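PDB 1VD1: RNase NGR3 from Nicotiana glutinosa, which probably cleaves single-stranded RNA as a secreted endonuclease of the RNase T2 family and binds nucleotides such as AMP and GMP. Local coordinates for residues A[14-19]-A[172-177]; A[27-32]-A[85-90]; A[9-14]-A[43-48]. All coordinates share one frame; numbering follows the deposited sequence.

Contact 1. Residues A[14-19]-A[172-177]; sequences VQQWPA and QIYQVY. With AMP (adenosine monophosphate), chain C.
V176 O takes two hydrogen bonds: Q15 N donates to it at 3.0 Å in an almost straight line (176° at the hydrogen), and a water held by Q15 NE2 donates as well. V14 CA adds a weaker CA-H...O contact. S123 is a further partner of the Q15 amide. V176 N answers with a bond to Q15 O at 2.9 Å, coming from above the carbonyl plane. This pair joins strands 10-16 and 171-181 in the antiparallel sheet at the heart of this RNase T2 chain, and W17 N, donating to Y174 O at 2.9 Å, extends the ladder one residue past strand 10-16. Y174 and Q175 form a classic bulge opposite E162. Q16 CG stands anti to its backbone N (chi1 175°) and the chain runs on extended, bringing the amide to the adenine of AMP chain C; the amide plane lies 21° from the Y174 ring. Y174 OH donates to O3P of the same AMP at 3.0 Å, while Q175 CG lies over the centre of the tyrosine ring. With an alanine here in place of Q16, Y174 CE1 is likely to lose the CG and CD packed beside it, and the adenine its amide neighbour. The Q175 amide is fixed by H43 and E162. V14 CG1 sits over the Y177 ring face, 4.0 Å from its centroid, and V14 CG2 touches Y177 CE2.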
loop_
_atom_site.group_PDB
_atom_site.type_symbol
_atom_site.label_atom_id
_atom_site.label_comp_id
_atom_site.label_asym_id
_atom_site.label_seq_id
_atom_site.Cartn_x
_atom_site.Cartn_y
_atom_site.Cartn_z
ATOM N N VAL A 14 0.988 3.903 0.193
ATOM C CA VAL A 14 1.117 2.714 1.013
ATOM C C VAL A 14 0.727 1.428 0.309
ATOM O O VAL A 14 -0.389 1.290 -0.193
ATOM C CB VAL A 14 0.269 2.877 2.294
ATOM C CG1 VAL A 14 0.598 1.787 3.300
ATOM C CG2 VAL A 14 0.529 4.263 2.896
ATOM N N GLN A 15 1.677 0.499 0.255
ATOM C CA GLN A 15 1.442 -0.800 -0.351
ATOM C C GLN A 15 1.469 -1.832 0.761
ATOM O O GLN A 15 2.011 -1.594 1.838
ATOM C CB GLN A 15 2.506 -1.111 -1.395
ATOM C CG GLN A 15 2.491 -0.118 -2.540
ATOM C CD GLN A 15 3.556 -0.409 -3.568
ATOM O OE1 GLN A 15 3.470 -1.389 -4.317
ATOM N NE2 GLN A 15 4.576 0.435 -3.604
ATOM N N GLN A 16 0.897 -2.993 0.490
ATOM C CA GLN A 16 0.819 -4.034 1.492
ATOM C C GLN A 16 1.220 -5.376 0.898
ATOM O O GLN A 16 1.174 -5.567 -0.318
ATOM C CB GLN A 16 -0.620 -4.074 2.003
ATOM C CG GLN A 16 -0.971 -5.167 2.991
ATOM C CD GLN A 16 -2.410 -5.048 3.439
ATOM O OE1 GLN A 16 -2.769 -4.123 4.171
ATOM N NE2 GLN A 16 -3.253 -5.971 2.981
ATOM N N TRP A 17 1.654 -6.287 1.760
ATOM C CA TRP A 17 2.016 -7.629 1.325
ATOM C C TRP A 17 0.794 -8.438 1.742
ATOM O O TRP A 17 0.585 -8.699 2.926
ATOM C CB TRP A 17 3.267 -8.113 2.065
ATOM C CG TRP A 17 3.730 -9.462 1.612
ATOM C CD1 TRP A 17 3.886 -10.575 2.383
ATOM C CD2 TRP A 17 4.079 -9.843 0.279
ATOM N NE1 TRP A 17 4.308 -11.633 1.610
ATOM C CE2 TRP A 17 4.433 -11.212 0.314
ATOM C CE3 TRP A 17 4.127 -9.163 -0.944
ATOM C CZ2 TRP A 17 4.827 -11.913 -0.829
ATOM C CZ3 TRP A 17 4.520 -9.863 -2.082
ATOM C CH2 TRP A 17 4.863 -11.226 -2.012
ATOM N N PRO A 18 -0.044 -8.841 0.773
ATOM C CA PRO A 18 -1.251 -9.610 1.091
ATOM C C PRO A 18 -1.060 -10.771 2.057
ATOM O O PRO A 18 -1.856 -10.960 2.977
ATOM C CB PRO A 18 -1.735 -10.072 -0.282
ATOM C CG PRO A 18 -1.303 -8.960 -1.173
ATOM C CD PRO A 18 0.109 -8.690 -0.685
ATOM N N ALA A 19 -0.003 -11.545 1.850
ATOM C CA ALA A 19 0.266 -12.698 2.696
ATOM C C ALA A 19 0.378 -12.347 4.177
ATOM O O ALA A 19 -0.003 -13.141 5.040
ATOM C CB ALA A 19 1.535 -13.396 2.221
ATOM N N GLN A 172 7.122 -9.905 10.354
ATOM C CA GLN A 172 7.109 -9.950 8.898
ATOM C C GLN A 172 6.861 -8.586 8.270
ATOM O O GLN A 172 6.288 -7.696 8.905
ATOM C CB GLN A 172 6.003 -10.902 8.440
ATOM C CG GLN A 172 4.623 -10.457 8.928
ATOM C CD GLN A 172 3.523 -11.475 8.677
ATOM O OE1 GLN A 172 2.348 -11.208 8.939
ATOM N NE2 GLN A 172 3.894 -12.642 8.176
ATOM N N ILE A 173 7.292 -8.437 7.019
ATOM C CA ILE A 173 7.076 -7.196 6.280
ATOM C C ILE A 173 5.582 -7.141 5.967
ATOM O O ILE A 173 5.035 -8.046 5.342
ATOM C CB ILE A 173 7.891 -7.162 4.963
ATOM C CG1 ILE A 173 7.582 -5.866 4.207
ATOM C CG2 ILE A 173 7.573 -8.387 4.100
ATOM C CD1 ILE A 173 8.458 -5.624 2.994
ATOM N N TYR A 174 4.924 -6.077 6.415
ATOM C CA TYR A 174 3.485 -5.937 6.217
ATOM C C TYR A 174 3.141 -4.836 5.228
ATOM O O TYR A 174 2.433 -5.075 4.250
ATOM C CB TYR A 174 2.824 -5.682 7.571
ATOM C CG TYR A 174 1.356 -5.327 7.513
ATOM C CD1 TYR A 174 0.455 -6.092 6.767
ATOM C CD2 TYR A 174 0.863 -4.229 8.219
ATOM C CE1 TYR A 174 -0.904 -5.762 6.728
ATOM C CE2 TYR A 174 -0.483 -3.895 8.186
ATOM C CZ TYR A 174 -1.360 -4.663 7.441
ATOM O OH TYR A 174 -2.694 -4.322 7.414
ATOM N N GLN A 175 3.629 -3.625 5.478
ATOM C CA GLN A 175 3.368 -2.526 4.557
ATOM C C GLN A 175 4.614 -1.721 4.212
ATOM O O GLN A 175 5.562 -1.638 4.999
ATOM C CB GLN A 175 2.271 -1.612 5.110
ATOM C CG GLN A 175 0.919 -2.308 5.091
ATOM C CD GLN A 175 -0.236 -1.380 5.379
ATOM O OE1 GLN A 175 -1.290 -1.485 4.752
ATOM N NE2 GLN A 175 -0.052 -0.471 6.331
ATOM N N VAL A 176 4.607 -1.141 3.016
ATOM C CA VAL A 176 5.729 -0.350 2.533
ATOM C C VAL A 176 5.260 1.060 2.201
ATOM O O VAL A 176 4.353 1.253 1.388
ATOM C CB VAL A 176 6.361 -1.001 1.278
ATOM C CG1 VAL A 176 7.496 -0.133 0.739
ATOM C CG2 VAL A 176 6.867 -2.390 1.629
ATOM N N TYR A 177 5.888 2.042 2.841
ATOM C CA TYR A 177 5.536 3.437 2.643
ATOM C C TYR A 177 6.555 4.159 1.784
ATOM O O TYR A 177 7.755 4.093 2.041
ATOM C CB TYR A 177 5.455 4.185 3.982
ATOM C CG TYR A 177 4.318 3.768 4.881
ATOM C CD1 TYR A 177 4.281 2.497 5.440
ATOM C CD2 TYR A 177 3.301 4.663 5.205
ATOM C CE1 TYR A 177 3.264 2.121 6.306
ATOM C CE2 TYR A 177 2.275 4.297 6.070
ATOM C CZ TYR A 177 2.265 3.024 6.618
ATOM O OH TYR A 177 1.261 2.652 7.491
HETATM P P AMP C . -4.110 -1.714 9.572
HETATM O O1P AMP C . -3.245 -1.137 10.610
HETATM O O2P AMP C . -4.510 -3.122 9.867
HETATM O O3P AMP C . -3.497 -1.579 8.175
HETATM O "O5'" AMP C . -5.464 -0.784 9.648
HETATM C "C5'" AMP C . -6.170 -0.427 8.420
HETATM C "C4'" AMP C . -7.652 -0.894 8.554
HETATM O "O4'" AMP C . -8.121 -1.277 7.207
HETATM C "C3'" AMP C . -7.866 -2.229 9.553
HETATM O "O3'" AMP C . -9.200 -1.999 10.231
HETATM C "C2'" AMP C . -7.850 -3.398 8.456
HETATM O "O2'" AMP C . -8.713 -4.487 8.735
HETATM C "C1'" AMP C . -8.330 -2.696 7.079
HETATM N N9 AMP C . -7.534 -3.185 5.930
HETATM C C8 AMP C . -6.138 -3.129 5.742
HETATM N N7 AMP C . -5.639 -3.785 4.674
HETATM C C5 AMP C . -6.839 -4.214 4.102
HETATM C C6 AMP C . -7.083 -4.990 2.940
HETATM N N6 AMP C . -6.010 -5.434 2.196
HETATM N N1 AMP C . -8.429 -5.241 2.649
HETATM C C2 AMP C . -9.450 -4.731 3.372
HETATM N N3 AMP C . -9.311 -3.989 4.490
HETATM C C4 AMP C . -8.000 -3.801 4.817
HETATM O O HOH W 1 4.618 2.103 -1.273
#

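Contact 2. Residues A[27-32]-A[85-90]; sequences SCCYPT and CPSSDG
C29 and C85 are joined covalently: their SG atoms are 2.0 Å apart in a disulfide with a dihedral of 95°, close to the relaxed value. Each sulfur stands anti to its own carbonyl carbon (chi1 -71° for C29, -66° for C85), which turns the two SG atoms to each other between the loops. One residue earlier, C28 SG is tied to C22, so consecutive cysteines fasten the 27-32 loop to two different places.

Two direct hydrogen bonds continue the link beyond the disulfide. S87 OG donates to Y30 O at 2.9 Å, only slightly tilted from the carbonyl plane, and T32 N donates to S88 O at 3.0 Å, well above that carbonyl's plane. At the other end a water spans S27 O and C85 N, its bond to C85 N being 2.9 Å.

P31 CA makes a CA-H...O contact with S88 O; other touches are van der Waals. S27 CB rests on C85 SG at 3.7 Å, and T32 OG1 lies against D89 CA. The peptide bond before P86 is cis, turning the chain directly after the disulfide.

The two segments run in much the same direction without forming a sheet, a disulfide-pinned pair of surface loops. D89 OD1 accepts from V91 N at the start of helix 91-102, and C29 is backbone hydrogen-bonded to L83, whose N binds AMP chain C, so the crosslinked loop is bonded to a residue of a nucleotide site.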
loop_
_atom_site.group_PDB
_atom_site.type_symbol
_atom_site.label_atom_id
_atom_site.label_comp_id
_atom_site.label_asym_id
_atom_site.label_seq_id
_atom_site.Cartn_x
_atom_site.Cartn_y
_atom_site.Cartn_z
ATOM N N SER A 27 -9.298 -12.008 10.476
ATOM C CA SER A 27 -9.941 -12.837 9.467
ATOM C C SER A 27 -9.623 -12.225 8.109
ATOM O O SER A 27 -9.706 -11.009 7.932
ATOM C CB SER A 27 -11.458 -12.885 9.677
ATOM O OG SER A 27 -11.791 -13.642 10.828
ATOM N N CYS A 28 -9.237 -13.066 7.159
ATOM C CA CYS A 28 -8.913 -12.598 5.821
ATOM C C CYS A 28 -9.713 -13.404 4.813
ATOM O O CYS A 28 -9.712 -14.635 4.842
ATOM C CB CYS A 28 -7.409 -12.742 5.565
ATOM S SG CYS A 28 -6.941 -13.463 3.958
ATOM N N CYS A 29 -10.413 -12.694 3.935
ATOM C CA CYS A 29 -11.235 -13.321 2.910
ATOM C C CYS A 29 -10.805 -12.836 1.534
ATOM O O CYS A 29 -10.679 -11.632 1.306
ATOM C CB CYS A 29 -12.711 -12.986 3.156
ATOM S SG CYS A 29 -13.402 -13.846 4.608
ATOM N N TYR A 30 -10.562 -13.778 0.625
ATOM C CA TYR A 30 -10.156 -13.436 -0.733
ATOM C C TYR A 30 -11.308 -12.732 -1.442
ATOM O O TYR A 30 -12.476 -13.038 -1.199
ATOM C CB TYR A 30 -9.775 -14.694 -1.520
ATOM C CG TYR A 30 -8.566 -15.437 -0.999
ATOM C CD1 TYR A 30 -7.398 -14.760 -0.650
ATOM C CD2 TYR A 30 -8.572 -16.828 -0.903
ATOM C CE1 TYR A 30 -6.264 -15.451 -0.221
ATOM C CE2 TYR A 30 -7.446 -17.528 -0.475
ATOM C CZ TYR A 30 -6.296 -16.836 -0.137
ATOM O OH TYR A 30 -5.178 -17.528 0.277
ATOM N N PRO A 31 -10.993 -11.773 -2.326
ATOM C CA PRO A 31 -12.016 -11.028 -3.069
ATOM C C PRO A 31 -12.899 -11.957 -3.897
ATOM O O PRO A 31 -12.503 -13.077 -4.217
ATOM C CB PRO A 31 -11.190 -10.098 -3.951
ATOM C CG PRO A 31 -9.966 -9.848 -3.119
ATOM C CD PRO A 31 -9.650 -11.231 -2.599
ATOM N N THR A 32 -14.091 -11.488 -4.245
ATOM C CA THR A 32 -15.008 -12.292 -5.043
ATOM C C THR A 32 -14.400 -12.662 -6.396
ATOM O O THR A 32 -14.969 -13.464 -7.140
ATOM C CB THR A 32 -16.336 -11.550 -5.283
ATOM O OG1 THR A 32 -16.072 -10.266 -5.858
ATOM C CG2 THR A 32 -17.090 -11.380 -3.977
ATOM N N CYS A 85 -13.374 -9.565 5.528
ATOM C CA CYS A 85 -14.469 -10.522 5.460
ATOM C C CYS A 85 -15.771 -9.803 5.773
ATOM O O CYS A 85 -15.797 -8.891 6.599
ATOM C CB CYS A 85 -14.265 -11.637 6.481
ATOM S SG CYS A 85 -12.831 -12.719 6.197
ATOM N N PRO A 86 -16.873 -10.209 5.125
ATOM C CA PRO A 86 -16.952 -11.287 4.133
ATOM C C PRO A 86 -16.316 -10.872 2.809
ATOM O O PRO A 86 -16.020 -9.694 2.598
ATOM C CB PRO A 86 -18.453 -11.513 4.002
ATOM C CG PRO A 86 -18.988 -10.128 4.152
ATOM C CD PRO A 86 -18.200 -9.605 5.339
ATOM N N SER A 87 -16.106 -11.838 1.922
ATOM C CA SER A 87 -15.503 -11.553 0.623
ATOM C C SER A 87 -16.332 -10.525 -0.150
ATOM O O SER A 87 -17.554 -10.649 -0.249
ATOM C CB SER A 87 -15.385 -12.842 -0.194
ATOM O OG SER A 87 -14.633 -13.820 0.503
ATOM N N SER A 88 -15.660 -9.516 -0.698
ATOM C CA SER A 88 -16.329 -8.456 -1.458
ATOM C C SER A 88 -15.625 -8.188 -2.789
ATOM O O SER A 88 -14.570 -8.762 -3.070
ATOM C CB SER A 88 -16.351 -7.167 -0.638
ATOM O OG SER A 88 -15.030 -6.714 -0.403
ATOM N N ASP A 89 -16.209 -7.309 -3.603
ATOM C CA ASP A 89 -15.624 -6.971 -4.898
ATOM C C ASP A 89 -14.585 -5.864 -4.782
ATOM O O ASP A 89 -13.953 -5.494 -5.774
ATOM C CB ASP A 89 -16.705 -6.544 -5.907
ATOM C CG ASP A 89 -17.592 -5.418 -5.393
ATOM O OD1 ASP A 89 -17.191 -4.702 -4.452
ATOM O OD2 ASP A 89 -18.697 -5.240 -5.952
ATOM N N GLY A 90 -14.423 -5.337 -3.571
ATOM C CA GLY A 90 -13.458 -4.277 -3.335
ATOM C C GLY A 90 -14.033 -2.873 -3.397
ATOM O O GLY A 90 -13.417 -1.921 -2.908
HETATM O O HOH W 2 -12.305 -9.005 8.132
#

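Contact 3. Residues A[9-14]-A[43-48]; sequences DFFYFV and HGLWPN. With AMP (adenosine monophosphate), chain B; AMP (adenosine monophosphate), chain C.
V14 O and N48 O each accept two backbone donors, marking classic bulges at both ends of this antiparallel pair. H43 N (2.8 Å) and G44 N both donate to V14 O; D9 N (3.0 Å) and F10 N both donate to N48 O. Between them Y12 and W46 exchange a pair of bonds, W46 N reaching Y12 O at 2.8 Å.

Apolar and ring contacts divide by face. On the face of F11, F13, L45 and P47, F11 CD2 meets L45 CG at 3.5 Å and F11 CE2 meets P47 CG, while F13 and L45 turn to helix 109-123. On the face of F10, Y12, V14, W46 and N48, V14 CG2 lies over the six-membered ring of W46, 3.5 Å from CZ3, and the adenine of AMP chain B lies over the opposite face, tilted and offset. A first torsion of 65° puts the F10 ring beside N48 CB and its CE1 over the centre of the Y12 ring. H43, a predicted active-site residue hydrogen-bonded to Q175, has W46 CZ2 over one ring face and AMP chain C over the other. A CB on G44 would collide with W46 NE1, which donates to E97.

One polar ligand contact is a hydrogen bond: N6 of AMP chain B donates to N48 OD1 at 2.7 Å. With the base over W46, this acceptor is consistent with reading the adenine amino group beside the probable catalytic histidines.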
loop_
_atom_site.group_PDB
_atom_site.type_symbol
_atom_site.label_atom_id
_atom_site.label_comp_id
_atom_site.label_asym_id
_atom_site.label_seq_id
_atom_site.Cartn_x
_atom_site.Cartn_y
_atom_site.Cartn_z
ATOM N N ASP A 9 0.900 18.683 2.171
ATOM C CA ASP A 9 2.317 18.681 1.842
ATOM C C ASP A 9 2.836 17.593 0.914
ATOM O O ASP A 9 3.646 17.871 0.027
ATOM C CB ASP A 9 3.113 18.673 3.145
ATOM C CG ASP A 9 2.809 19.885 4.011
ATOM O OD1 ASP A 9 2.781 19.747 5.252
ATOM O OD2 ASP A 9 2.606 20.981 3.447
ATOM N N PHE A 10 2.388 16.357 1.120
ATOM C CA PHE A 10 2.839 15.231 0.301
ATOM C C PHE A 10 1.891 14.056 0.495
ATOM O O PHE A 10 0.964 14.135 1.302
ATOM C CB PHE A 10 4.241 14.797 0.737
ATOM C CG PHE A 10 4.297 14.232 2.142
ATOM C CD1 PHE A 10 4.152 12.866 2.365
ATOM C CD2 PHE A 10 4.491 15.068 3.239
ATOM C CE1 PHE A 10 4.200 12.334 3.656
ATOM C CE2 PHE A 10 4.540 14.553 4.535
ATOM C CZ PHE A 10 4.394 13.174 4.746
ATOM N N PHE A 11 2.126 12.980 -0.258
ATOM C CA PHE A 11 1.325 11.757 -0.146
ATOM C C PHE A 11 2.150 10.604 0.404
ATOM O O PHE A 11 3.321 10.456 0.081
ATOM C CB PHE A 11 0.844 11.211 -1.504
ATOM C CG PHE A 11 -0.215 12.015 -2.187
ATOM C CD1 PHE A 11 0.129 12.998 -3.114
ATOM C CD2 PHE A 11 -1.562 11.705 -2.006
ATOM C CE1 PHE A 11 -0.853 13.651 -3.860
ATOM C CE2 PHE A 11 -2.551 12.351 -2.748
ATOM C CZ PHE A 11 -2.193 13.328 -3.682
ATOM N N TYR A 12 1.528 9.773 1.226
ATOM C CA TYR A 12 2.185 8.554 1.645
ATOM C C TYR A 12 1.526 7.595 0.648
ATOM O O TYR A 12 0.297 7.601 0.521
ATOM C CB TYR A 12 1.765 8.131 3.049
ATOM C CG TYR A 12 2.667 8.628 4.140
ATOM C CD1 TYR A 12 2.132 9.194 5.297
ATOM C CD2 TYR A 12 4.055 8.527 4.027
ATOM C CE1 TYR A 12 2.959 9.654 6.313
ATOM C CE2 TYR A 12 4.889 8.980 5.038
ATOM C CZ TYR A 12 4.329 9.544 6.177
ATOM O OH TYR A 12 5.136 10.012 7.181
ATOM N N PHE A 13 2.325 6.840 -0.100
ATOM C CA PHE A 13 1.776 5.834 -1.008
ATOM C C PHE A 13 2.053 4.557 -0.243
ATOM O O PHE A 13 3.210 4.184 -0.016
ATOM C CB PHE A 13 2.479 5.818 -2.371
ATOM C CG PHE A 13 1.985 4.726 -3.282
ATOM C CD1 PHE A 13 0.616 4.542 -3.491
ATOM C CD2 PHE A 13 2.882 3.864 -3.908
ATOM C CE1 PHE A 13 0.152 3.508 -4.313
ATOM C CE2 PHE A 13 2.431 2.832 -4.726
ATOM C CZ PHE A 13 1.056 2.654 -4.929
ATOM N N VAL A 14 0.988 3.903 0.193
ATOM C CA VAL A 14 1.117 2.714 1.013
ATOM C C VAL A 14 0.727 1.428 0.309
ATOM O O VAL A 14 -0.389 1.290 -0.193
ATOM C CB VAL A 14 0.269 2.877 2.294
ATOM C CG1 VAL A 14 0.598 1.787 3.300
ATOM C CG2 VAL A 14 0.529 4.263 2.896
ATOM N N HIS A 43 -2.753 -0.185 -0.640
ATOM C CA HIS A 43 -3.632 -0.012 0.501
ATOM C C HIS A 43 -4.237 1.369 0.269
ATOM O O HIS A 43 -5.458 1.523 0.219
ATOM C CB HIS A 43 -2.889 -0.043 1.837
ATOM C CG HIS A 43 -3.793 0.133 3.020
ATOM N ND1 HIS A 43 -3.398 -0.138 4.311
ATOM C CD2 HIS A 43 -5.071 0.578 3.104
ATOM C CE1 HIS A 43 -4.389 0.133 5.141
ATOM N NE2 HIS A 43 -5.416 0.570 4.435
ATOM N N GLY A 44 -3.380 2.373 0.094
ATOM C CA GLY A 44 -3.901 3.704 -0.150
ATOM C C GLY A 44 -2.898 4.750 -0.584
ATOM O O GLY A 44 -1.685 4.525 -0.577
ATOM N N LEU A 45 -3.433 5.892 -0.997
ATOM C CA LEU A 45 -2.643 7.045 -1.429
ATOM C C LEU A 45 -3.181 8.125 -0.500
ATOM O O LEU A 45 -4.290 8.632 -0.694
ATOM C CB LEU A 45 -2.947 7.373 -2.890
ATOM C CG LEU A 45 -2.206 8.562 -3.505
ATOM C CD1 LEU A 45 -0.703 8.391 -3.313
ATOM C CD2 LEU A 45 -2.560 8.671 -4.993
ATOM N N TRP A 46 -2.393 8.469 0.513
ATOM C CA TRP A 46 -2.841 9.416 1.524
ATOM C C TRP A 46 -2.228 10.806 1.623
ATOM O O TRP A 46 -1.039 10.947 1.898
ATOM C CB TRP A 46 -2.698 8.788 2.916
ATOM C CG TRP A 46 -3.201 7.383 3.063
ATOM C CD1 TRP A 46 -4.253 6.806 2.413
ATOM C CD2 TRP A 46 -2.706 6.397 3.981
ATOM N NE1 TRP A 46 -4.449 5.523 2.875
ATOM C CE2 TRP A 46 -3.511 5.248 3.836
ATOM C CE3 TRP A 46 -1.660 6.378 4.912
ATOM C CZ2 TRP A 46 -3.301 4.088 4.587
ATOM C CZ3 TRP A 46 -1.451 5.221 5.665
ATOM C CH2 TRP A 46 -2.268 4.095 5.493
ATOM N N PRO A 47 -3.039 11.849 1.401
ATOM C CA PRO A 47 -2.547 13.226 1.505
ATOM C C PRO A 47 -2.090 13.346 2.964
ATOM O O PRO A 47 -2.725 12.785 3.858
ATOM C CB PRO A 47 -3.794 14.046 1.207
ATOM C CG PRO A 47 -4.459 13.209 0.140
ATOM C CD PRO A 47 -4.357 11.813 0.742
ATOM N N ASN A 48 -1.000 14.064 3.202
ATOM C CA ASN A 48 -0.454 14.173 4.548
ATOM C C ASN A 48 0.213 15.535 4.760
ATOM O O ASN A 48 0.545 16.234 3.796
ATOM C CB ASN A 48 0.595 13.062 4.732
ATOM C CG ASN A 48 0.675 12.539 6.152
ATOM O OD1 ASN A 48 -0.058 11.632 6.528
ATOM N ND2 ASN A 48 1.584 13.105 6.950
HETATM P P AMP B . -7.281 4.009 6.278
HETATM O O1P AMP B . -8.603 3.411 6.537
HETATM O O2P AMP B . -7.261 5.493 6.480
HETATM O O3P AMP B . -6.730 3.609 4.905
HETATM O "O5'" AMP B . -6.347 3.326 7.429
HETATM C "C5'" AMP B . -4.921 3.519 7.423
HETATM C "C4'" AMP B . -4.420 3.329 8.878
HETATM O "O4'" AMP B . -3.261 4.211 9.071
HETATM C "C3'" AMP B . -5.557 3.736 10.044
HETATM O "O3'" AMP B . -5.348 2.733 11.155
HETATM C "C2'" AMP B . -5.107 5.242 10.387
HETATM O "O2'" AMP B . -5.071 5.544 11.770
HETATM C "C1'" AMP B . -3.603 5.415 9.785
HETATM N N9 AMP B . -3.521 6.547 8.825
HETATM C C8 AMP B . -4.525 7.051 7.969
HETATM N N7 AMP B . -4.188 8.071 7.154
HETATM C C5 AMP B . -2.862 8.235 7.555
HETATM C C6 AMP B . -1.879 9.150 7.107
HETATM N N6 AMP B . -2.229 10.054 6.122
HETATM N N1 AMP B . -0.622 9.052 7.728
HETATM C C2 AMP B . -0.342 8.143 8.693
HETATM N N3 AMP B . -1.228 7.248 9.192
HETATM C C4 AMP B . -2.443 7.331 8.576
HETATM P P AMP C . -4.110 -1.714 9.572
HETATM O O1P AMP C . -3.245 -1.137 10.610
HETATM O O2P AMP C . -4.510 -3.122 9.867
HETATM O O3P AMP C . -3.497 -1.579 8.175
HETATM O "O5'" AMP C . -5.464 -0.784 9.648
HETATM C "C5'" AMP C . -6.170 -0.427 8.420
HETATM C "C4'" AMP C . -7.652 -0.894 8.554
HETATM O "O4'" AMP C . -8.121 -1.277 7.207
HETATM C "C3'" AMP C . -7.866 -2.229 9.553
HETATM O "O3'" AMP C . -9.200 -1.999 10.231
HETATM C "C2'" AMP C . -7.850 -3.398 8.456
HETATM O "O2'" AMP C . -8.713 -4.487 8.735
HETATM C "C1'" AMP C . -8.330 -2.696 7.079
HETATM N N9 AMP C . -7.534 -3.185 5.930
HETATM C C8 AMP C . -6.138 -3.129 5.742
HETATM N N7 AMP C . -5.639 -3.785 4.674
HETATM C C5 AMP C . -6.839 -4.214 4.102
HETATM C C6 AMP C . -7.083 -4.990 2.940
HETATM N N6 AMP C . -6.010 -5.434 2.196
HETATM N N1 AMP C . -8.429 -5.241 2.649
HETATM C C2 AMP C . -9.450 -4.731 3.372
HETATM N N3 AMP C . -9.311 -3.989 4.490
HETATM C C4 AMP C . -8.000 -3.801 4.817
#

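Contacts 1 and 3 share strand 10-16, which lies between strands 41-48 and 171-181 in one antiparallel sheet; their centres are about 14 Å apart. V14 belongs to both, and they meet again where Q175 approaches H43 and Y177 packs on W46. AMP chain C touches both, so neighbouring strands together line the nucleotide-binding face. Contact 2 lies at the surface, its centre about 18 Å from that of contact 1 and 24 Å from that of contact 3, touching neither. Along the chain both its segments fall between those of contact 1, whereas its segments alternate with those of contact 3. Contact 2 joins surface loops, one of them bonded to L83, whose N binds AMP.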